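Local coordinates for protein L-lysine 6-oxidase (Marinomonas mediterranea, PDB 3WEU) that oxidises the epsilon-amino group of L-lysine with a cysteine tryptophylquinone cofactor, releasing ammonium and the hydrogen peroxide that makes it antibacterial, at residues Arg142-Ile155 / Phe179-Leu193. Sequence-based numbering, arbitrary orientation.
Sequences RSVSGVMATVEISI and FESLGTLRTDSQGRL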
ATOM      1  N   ARG A 142     -14.286  21.474 -32.381  1.00 19.32           N
ATOM      2  CA  ARG A 142     -13.804  22.830 -32.586  1.00 20.96           C
ATOM      3  C   ARG A 142     -13.643  22.961 -34.067  1.00 21.75           C
ATOM      4  O   ARG A 142     -13.421  21.954 -34.762  1.00 21.32           O
ATOM      5  CB  ARG A 142     -12.445  23.083 -31.908  1.00 20.00           C
ATOM      6  CG  ARG A 142     -12.369  23.055 -30.400  1.00 22.03           C
ATOM      7  CD  ARG A 142     -13.244  24.101 -29.711  1.00 20.71           C
ATOM      8  NE  ARG A 142     -13.277  23.920 -28.288  1.00 19.13           N
ATOM      9  CZ  ARG A 142     -14.038  23.038 -27.644  1.00 17.73           C
ATOM     10  NH1 ARG A 142     -14.798  22.204 -28.299  1.00 20.59           N
ATOM     11  NH2 ARG A 142     -13.968  22.937 -26.341  1.00 22.86           N
ATOM     12  N   SER A 143     -13.702  24.202 -34.560  1.00 22.57           N
ATOM     13  CA  SER A 143     -13.522  24.561 -35.973  1.00 19.93           C
ATOM     14  C   SER A 143     -12.435  25.617 -36.133  1.00 21.71           C
ATOM     15  O   SER A 143     -12.210  26.477 -35.253  1.00 22.14           O
ATOM     16  CB  SER A 143     -14.831  25.136 -36.504  1.00 23.79           C
ATOM     17  OG  SER A 143     -15.759  24.056 -36.566  1.00 27.50           O
ATOM     18  N   VAL A 144     -11.723  25.526 -37.225  1.00 18.92           N
ATOM     19  CA  VAL A 144     -10.733  26.500 -37.559  1.00 22.00           C
ATOM     20  C   VAL A 144     -10.831  26.761 -39.048  1.00 19.02           C
ATOM     21  O   VAL A 144     -11.154  25.887 -39.825  1.00 19.39           O
ATOM     22  CB  VAL A 144      -9.385  25.927 -37.048  1.00 27.09           C
ATOM     23  CG1 VAL A 144      -8.822  24.851 -37.977  1.00 28.40           C
ATOM     24  CG2 VAL A 144      -8.422  26.972 -36.800  1.00 31.10           C
ATOM     25  N   SER A 145     -10.534  27.993 -39.453  1.00 21.40           N
ATOM     26  CA  SER A 145     -10.438  28.375 -40.840  1.00 19.84           C
ATOM     27  C   SER A 145      -9.651  29.639 -41.004  1.00 20.17           C
ATOM     28  O   SER A 145      -9.459  30.422 -40.061  1.00 21.31           O
ATOM     29  CB  SER A 145     -11.793  28.614 -41.422  1.00 24.22           C
ATOM     30  OG  SER A 145     -12.453  29.670 -40.716  1.00 22.97           O
ATOM     31  N   GLY A 146      -9.178  29.844 -42.196  1.00 20.13           N
ATOM     32  CA  GLY A 146      -8.439  31.077 -42.483  1.00 20.67           C
ATOM     33  C   GLY A 146      -6.929  30.929 -42.303  1.00 23.41           C
ATOM     34  O   GLY A 146      -6.355  29.820 -42.133  1.00 21.05           O
ATOM     35  N   VAL A 147      -6.282  32.090 -42.303  1.00 20.95           N
ATOM     36  CA  VAL A 147      -4.836  32.208 -42.235  1.00 21.54           C
ATOM     37  C   VAL A 147      -4.355  32.189 -40.818  1.00 22.76           C
ATOM     38  O   VAL A 147      -4.751  33.015 -40.000  1.00 21.97           O
ATOM     39  CB  VAL A 147      -4.390  33.511 -42.951  1.00 21.65           C
ATOM     40  CG1 VAL A 147      -2.931  33.709 -42.809  1.00 22.69           C
ATOM     41  CG2 VAL A 147      -4.827  33.435 -44.410  1.00 22.78           C
ATOM     42  N   MET A 148      -3.478  31.234 -40.492  1.00 20.31           N
ATOM     43  CA  MET A 148      -2.839  31.225 -39.183  1.00 20.48           C
ATOM     44  C   MET A 148      -3.830  31.363 -38.013  1.00 22.11           C
ATOM     45  O   MET A 148      -3.590  32.057 -37.054  1.00 23.15           O
ATOM     46  CB  MET A 148      -1.777  32.325 -39.096  1.00 22.28           C
ATOM     47  CG  MET A 148      -0.686  32.187 -40.141  1.00 23.48           C
ATOM     48  SD  MET A 148       0.329  30.700 -39.829  1.00 22.99           S
ATOM     49  CE  MET A 148       0.879  31.017 -38.189  1.00 21.52           C
ATOM     50  N   ALA A 149      -4.858  30.527 -38.010  1.00 21.18           N
ATOM     51  CA  ALA A 149      -5.796  30.424 -36.912  1.00 21.55           C
ATOM     52  C   ALA A 149      -5.283  29.477 -35.821  1.00 22.65           C
ATOM     53  O   ALA A 149      -4.458  28.602 -36.102  1.00 22.62           O
ATOM     54  CB  ALA A 149      -7.126  29.914 -37.441  1.00 23.09           C
ATOM     55  N   THR A 150      -5.736  29.699 -34.594  1.00 21.25           N
ATOM     56  CA  THR A 150      -5.411  28.831 -33.469  1.00 21.88           C
ATOM     57  C   THR A 150      -6.611  28.765 -32.566  1.00 24.45           C
ATOM     58  O   THR A 150      -7.113  29.812 -32.142  1.00 21.36           O
ATOM     59  CB  THR A 150      -4.270  29.370 -32.647  1.00 22.20           C
ATOM     60  OG1 THR A 150      -3.107  29.528 -33.445  1.00 20.00           O
ATOM     61  CG2 THR A 150      -3.905  28.402 -31.539  1.00 24.63           C
ATOM     62  N   VAL A 151      -7.102  27.566 -32.261  1.00 21.36           N
ATOM     63  CA  VAL A 151      -8.112  27.386 -31.207  1.00 22.45           C
ATOM     64  C   VAL A 151      -7.841  26.154 -30.346  1.00 21.58           C
ATOM     65  O   VAL A 151      -7.612  25.060 -30.866  1.00 21.59           O
ATOM     66  CB  VAL A 151      -9.529  27.378 -31.785  1.00 28.40           C
ATOM     67  CG1 VAL A 151      -9.675  26.407 -32.859  1.00 32.87           C
ATOM     68  CG2 VAL A 151     -10.586  27.094 -30.718  1.00 34.29           C
ATOM     69  N   GLU A 152      -7.840  26.329 -29.037  1.00 18.87           N
ATOM     70  CA  GLU A 152      -7.646  25.222 -28.115  1.00 19.21           C
ATOM     71  C   GLU A 152      -8.897  24.359 -28.064  1.00 21.98           C
ATOM     72  O   GLU A 152     -10.039  24.839 -28.157  1.00 21.54           O
ATOM     73  CB  GLU A 152      -7.319  25.785 -26.738  1.00 18.55           C
ATOM     74  CG  GLU A 152      -6.636  24.812 -25.815  1.00 20.27           C
ATOM     75  CD  GLU A 152      -5.235  24.333 -26.267  1.00 22.21           C
ATOM     76  OE1 GLU A 152      -4.671  24.925 -27.249  1.00 20.28           O
ATOM     77  OE2 GLU A 152      -4.681  23.462 -25.521  1.00 21.12           O
ATOM     78  N   ILE A 153      -8.712  23.068 -27.915  1.00 19.30           N
ATOM     79  CA  ILE A 153      -9.845  22.205 -27.556  1.00 20.60           C
ATOM     80  C   ILE A 153      -9.890  22.188 -26.037  1.00 19.98           C
ATOM     81  O   ILE A 153      -9.478  21.243 -25.360  1.00 19.65           O
ATOM     82  CB  ILE A 153      -9.686  20.783 -28.150  1.00 21.53           C
ATOM     83  CG1 ILE A 153      -9.407  20.793 -29.657  1.00 23.92           C
ATOM     84  CG2 ILE A 153     -10.915  19.933 -27.933  1.00 20.00           C
ATOM     85  CD1 ILE A 153      -8.840  19.436 -30.126  1.00 23.77           C
ATOM     86  N   SER A 154     -10.480  23.238 -25.465  1.00 21.28           N
ATOM     87  CA  SER A 154     -10.350  23.510 -24.047  1.00 20.95           C
ATOM     88  C   SER A 154     -11.663  23.350 -23.288  1.00 19.61           C
ATOM     89  O   SER A 154     -12.706  23.565 -23.865  1.00 19.81           O
ATOM     90  CB  SER A 154      -9.920  24.956 -23.887  1.00 22.32           C
ATOM     91  OG  SER A 154      -9.941  25.359 -22.549  1.00 22.06           O
ATOM     92  N   ILE A 155     -11.551  23.126 -21.991  1.00 22.69           N
ATOM     93  CA  ILE A 155     -12.735  23.102 -21.109  1.00 23.93           C
ATOM     94  C   ILE A 155     -13.291  24.479 -21.008  1.00 26.77           C
ATOM     95  O   ILE A 155     -14.424  24.609 -20.639  1.00 26.15           O
ATOM     96  CB  ILE A 155     -12.457  22.585 -19.710  1.00 24.37           C
ATOM     97  CG1 ILE A 155     -11.531  23.504 -18.932  1.00 25.37           C
ATOM     98  CG2 ILE A 155     -11.983  21.154 -19.815  1.00 24.06           C
ATOM     99  CD1 ILE A 155     -11.407  23.124 -17.459  1.00 28.58           C
ATOM    100  N   PHE A 179      -7.238  18.857 -15.355  1.00 27.46           N
ATOM    101  CA  PHE A 179      -7.456  18.657 -16.787  1.00 25.52           C
ATOM    102  C   PHE A 179      -8.002  19.928 -17.432  1.00 27.96           C
ATOM    103  O   PHE A 179      -8.936  20.523 -16.930  1.00 24.53           O
ATOM    104  CB  PHE A 179      -8.444  17.510 -17.039  1.00 23.55           C
ATOM    105  CG  PHE A 179      -8.762  17.361 -18.459  1.00 21.44           C
ATOM    106  CD1 PHE A 179      -7.879  16.704 -19.306  1.00 24.87           C
ATOM    107  CD2 PHE A 179      -9.853  17.997 -19.016  1.00 22.84           C
ATOM    108  CE1 PHE A 179      -8.128  16.668 -20.678  1.00 23.67           C
ATOM    109  CE2 PHE A 179     -10.099  17.973 -20.354  1.00 22.08           C
ATOM    110  CZ  PHE A 179      -9.245  17.298 -21.204  1.00 24.11           C
ATOM    111  N   GLU A 180      -7.491  20.297 -18.590  1.00 24.84           N
ATOM    112  CA  GLU A 180      -7.896  21.515 -19.260  1.00 25.33           C
ATOM    113  C   GLU A 180      -8.126  21.407 -20.753  1.00 22.46           C
ATOM    114  O   GLU A 180      -8.875  22.174 -21.300  1.00 19.40           O
ATOM    115  CB  GLU A 180      -6.830  22.594 -19.035  1.00 31.83           C
ATOM    116  CG  GLU A 180      -7.062  23.357 -17.749  1.00 43.24           C
ATOM    117  CD  GLU A 180      -5.968  24.395 -17.494  1.00 49.69           C
ATOM    118  OE1 GLU A 180      -6.269  25.437 -16.908  1.00 58.71           O
ATOM    119  OE2 GLU A 180      -4.814  24.166 -17.885  1.00 48.84           O
ATOM    120  N   SER A 181      -7.433  20.492 -21.438  1.00 19.00           N
ATOM    121  CA  SER A 181      -7.413  20.509 -22.840  1.00 17.85           C
ATOM    122  C   SER A 181      -7.142  19.103 -23.442  1.00 19.89           C
ATOM    123  O   SER A 181      -6.349  18.343 -22.915  1.00 18.06           O
ATOM    124  CB  SER A 181      -6.321  21.452 -23.336  1.00 19.14           C
ATOM    125  OG  SER A 181      -6.285  21.498 -24.752  1.00 18.07           O
ATOM    126  N   LEU A 182      -7.695  18.894 -24.610  1.00 18.72           N
ATOM    127  CA  LEU A 182      -7.382  17.739 -25.463  1.00 19.44           C
ATOM    128  C   LEU A 182      -6.404  18.043 -26.616  1.00 20.50           C
ATOM    129  O   LEU A 182      -5.956  17.162 -27.334  1.00 17.84           O
ATOM    130  CB  LEU A 182      -8.682  17.223 -25.984  1.00 19.06           C
ATOM    131  CG  LEU A 182      -9.293  15.941 -25.325  1.00 19.70           C
ATOM    132  CD1 LEU A 182      -8.734  15.250 -24.101  1.00 21.72           C
ATOM    133  CD2 LEU A 182     -10.724  15.738 -25.758  1.00 19.03           C
ATOM    134  N   GLY A 183      -6.154  19.321 -26.839  1.00 18.21           N
ATOM    135  CA  GLY A 183      -5.168  19.741 -27.786  1.00 19.82           C
ATOM    136  C   GLY A 183      -5.492  21.068 -28.429  1.00 19.97           C
ATOM    137  O   GLY A 183      -6.150  21.901 -27.821  1.00 18.06           O
ATOM    138  N   THR A 184      -4.993  21.261 -29.641  1.00 18.91           N
ATOM    139  CA  THR A 184      -5.019  22.573 -30.298  1.00 20.64           C
ATOM    140  C   THR A 184      -5.243  22.398 -31.794  1.00 19.26           C
ATOM    141  O   THR A 184      -4.597  21.554 -32.423  1.00 19.01           O
ATOM    142  CB  THR A 184      -3.670  23.299 -30.078  1.00 18.62           C
ATOM    143  OG1 THR A 184      -3.253  23.263 -28.703  1.00 18.05           O
ATOM    144  CG2 THR A 184      -3.721  24.727 -30.576  1.00 20.89           C
ATOM    145  N   LEU A 185      -6.130  23.179 -32.409  1.00 18.87           N
ATOM    146  CA  LEU A 185      -6.294  23.204 -33.856  1.00 16.63           C
ATOM    147  C   LEU A 185      -5.658  24.489 -34.365  1.00 19.04           C
ATOM    148  O   LEU A 185      -5.738  25.550 -33.708  1.00 20.42           O
ATOM    149  CB  LEU A 185      -7.756  23.258 -34.316  1.00 19.42           C
ATOM    150  CG  LEU A 185      -8.648  22.141 -33.845  1.00 17.86           C
ATOM    151  CD1 LEU A 185      -9.971  22.206 -34.582  1.00 20.08           C
ATOM    152  CD2 LEU A 185      -7.959  20.777 -34.056  1.00 17.44           C
ATOM    153  N   ARG A 186      -4.915  24.364 -35.454  1.00 17.37           N
ATOM    154  CA  ARG A 186      -4.380  25.527 -36.126  1.00 17.99           C
ATOM    155  C   ARG A 186      -4.649  25.437 -37.619  1.00 16.74           C
ATOM    156  O   ARG A 186      -4.974  24.360 -38.138  1.00 19.98           O
ATOM    157  CB  ARG A 186      -2.889  25.614 -35.914  1.00 17.59           C
ATOM    158  CG  ARG A 186      -2.489  26.113 -34.576  1.00 20.20           C
ATOM    159  CD  ARG A 186      -0.976  26.016 -34.414  1.00 20.43           C
ATOM    160  NE  ARG A 186      -0.480  26.728 -33.220  1.00 21.47           N
ATOM    161  CZ  ARG A 186       0.021  27.970 -33.192  1.00 20.77           C
ATOM    162  NH1 ARG A 186       0.029  28.755 -34.242  1.00 20.94           N
ATOM    163  NH2 ARG A 186       0.453  28.465 -32.057  1.00 20.84           N
ATOM    164  N   THR A 187      -4.408  26.536 -38.311  1.00 17.37           N
ATOM    165  CA  THR A 187      -4.226  26.540 -39.726  1.00 16.34           C
ATOM    166  C   THR A 187      -2.901  27.187 -40.007  1.00 17.36           C
ATOM    167  O   THR A 187      -2.414  27.979 -39.205  1.00 20.42           O
ATOM    168  CB  THR A 187      -5.272  27.301 -40.532  1.00 18.38           C
ATOM    169  OG1 THR A 187      -5.340  28.651 -40.050  1.00 19.71           O
ATOM    170  CG2 THR A 187      -6.665  26.549 -40.476  1.00 18.32           C
ATOM    171  N   ASP A 188      -2.352  26.854 -41.161  1.00 17.83           N
ATOM    172  CA  ASP A 188      -1.069  27.394 -41.625  1.00 18.42           C
ATOM    173  C   ASP A 188      -1.434  28.637 -42.440  1.00 19.06           C
ATOM    174  O   ASP A 188      -2.614  29.102 -42.402  1.00 19.49           O
ATOM    175  CB  ASP A 188      -0.209  26.378 -42.395  1.00 18.53           C
ATOM    176  CG  ASP A 188      -0.698  26.062 -43.781  1.00 19.15           C
ATOM    177  OD1 ASP A 188      -1.780  26.541 -44.214  1.00 21.28           O
ATOM    178  OD2 ASP A 188      -0.007  25.265 -44.472  1.00 20.04           O
ATOM    179  N   SER A 189      -0.441  29.228 -43.080  1.00 20.85           N
ATOM    180  CA  SER A 189      -0.643  30.474 -43.793  1.00 20.51           C
ATOM    181  C   SER A 189      -1.573  30.365 -45.001  1.00 22.97           C
ATOM    182  O   SER A 189      -1.999  31.379 -45.537  1.00 20.35           O
ATOM    183  CB  SER A 189       0.695  31.128 -44.165  1.00 21.88           C
ATOM    184  OG  SER A 189       1.306  30.396 -45.155  1.00 19.56           O
ATOM    185  N   GLN A 190      -1.877  29.155 -45.462  1.00 21.07           N
ATOM    186  CA  GLN A 190      -2.760  28.926 -46.603  1.00 19.51           C
ATOM    187  C   GLN A 190      -4.031  28.184 -46.254  1.00 19.44           C
ATOM    188  O   GLN A 190      -4.780  27.744 -47.157  1.00 19.88           O
ATOM    189  CB  GLN A 190      -2.016  28.164 -47.699  1.00 23.19           C
ATOM    190  CG  GLN A 190      -0.885  28.983 -48.323  1.00 23.34           C
ATOM    191  CD  GLN A 190      -0.051  28.218 -49.316  1.00 25.16           C
ATOM    192  OE1 GLN A 190       0.750  27.345 -48.975  1.00 26.23           O
ATOM    193  NE2 GLN A 190      -0.224  28.555 -50.594  1.00 28.18           N
ATOM    194  N   GLY A 191      -4.318  28.057 -44.983  1.00 18.14           N
ATOM    195  CA  GLY A 191      -5.596  27.475 -44.577  1.00 18.49           C
ATOM    196  C   GLY A 191      -5.585  25.977 -44.325  1.00 19.40           C
ATOM    197  O   GLY A 191      -6.663  25.415 -43.996  1.00 18.91           O
ATOM    198  N   ARG A 192      -4.411  25.325 -44.406  1.00 19.15           N
ATOM    199  CA  ARG A 192      -4.346  23.901 -44.126  1.00 17.62           C
ATOM    200  C   ARG A 192      -4.532  23.690 -42.662  1.00 17.10           C
ATOM    201  O   ARG A 192      -4.109  24.520 -41.822  1.00 15.69           O
ATOM    202  CB  ARG A 192      -2.970  23.266 -44.541  1.00 19.65           C
ATOM    203  CG  ARG A 192      -2.625  23.383 -46.018  1.00 18.43           C
ATOM    204  CD  ARG A 192      -1.199  22.864 -46.303  1.00 19.66           C
ATOM    205  NE  ARG A 192      -0.864  23.063 -47.679  1.00 20.34           N
ATOM    206  CZ  ARG A 192      -0.268  24.157 -48.126  1.00 21.78           C
ATOM    207  NH1 ARG A 192       0.185  25.068 -47.279  1.00 20.69           N
ATOM    208  NH2 ARG A 192      -0.024  24.250 -49.417  1.00 21.66           N
ATOM    209  N   LEU A 193      -5.120  22.543 -42.316  1.00 16.96           N
ATOM    210  CA  LEU A 193      -5.309  22.191 -40.912  1.00 16.39           C
ATOM    211  C   LEU A 193      -4.077  21.559 -40.273  1.00 16.73           C
ATOM    212  O   LEU A 193      -3.409  20.731 -40.907  1.00 17.35           O
ATOM    213  CB  LEU A 193      -6.465  21.211 -40.824  1.00 16.83           C
ATOM    214  CG  LEU A 193      -6.700  20.554 -39.467  1.00 16.75           C
ATOM    215  CD1 LEU A 193      -7.147  21.541 -38.443  1.00 17.25           C
ATOM    216  CD2 LEU A 193      -7.763  19.412 -39.529  1.00 19.02           C
TER
HETATM  217  O   HOH W   1      -8.672  27.418 -43.821  1.00 19.60           O
HETATM  218  O   HOH W   2      -1.754  28.851 -36.554  1.00 20.30           O
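Two bonds grip OG1 of T187: the hydroxyl donates to G146 O (2.6 Å) and accepts from A149 N (2.8 Å, 170° at the hydrogen). With OG1 wedged between its own backbone N and carbonyl carbon (chi1 56°), T187 pins the 146-149 bend that joins strand 142-145 to strand 150-154, which pairs antiparallel with 183-187 at an edge of the mixed beta sheet of the N-terminal region. M148 N reaches D188 O from above the carbonyl plane, while G191 N, closing the type I turn 188-191, comes from the other face. V151 N to L185 O and L185 N to V151 O are both 2.8 Å. On their inward face, L185 CD1 packs on R142 CB, and V144 CG1 touches both T187 CG2 and L193 CD1. Opposite, the E152 carboxylate is held by two hydroxyls: T184 OG1 meets OE1 from above its plane at 2.6 Å, S181 OG meets OE2 on the anti side, tilted from the plane, and Y199 also bonds OE2. R58 NH1 bonds T184 OG1, and this nearby positive charge would probably favour the ionised E152. R186, salt-bridged to D20, lays one guanidinium face over T150 OG1, and its NH1 donates to a water that bridges A149 O and T187 O.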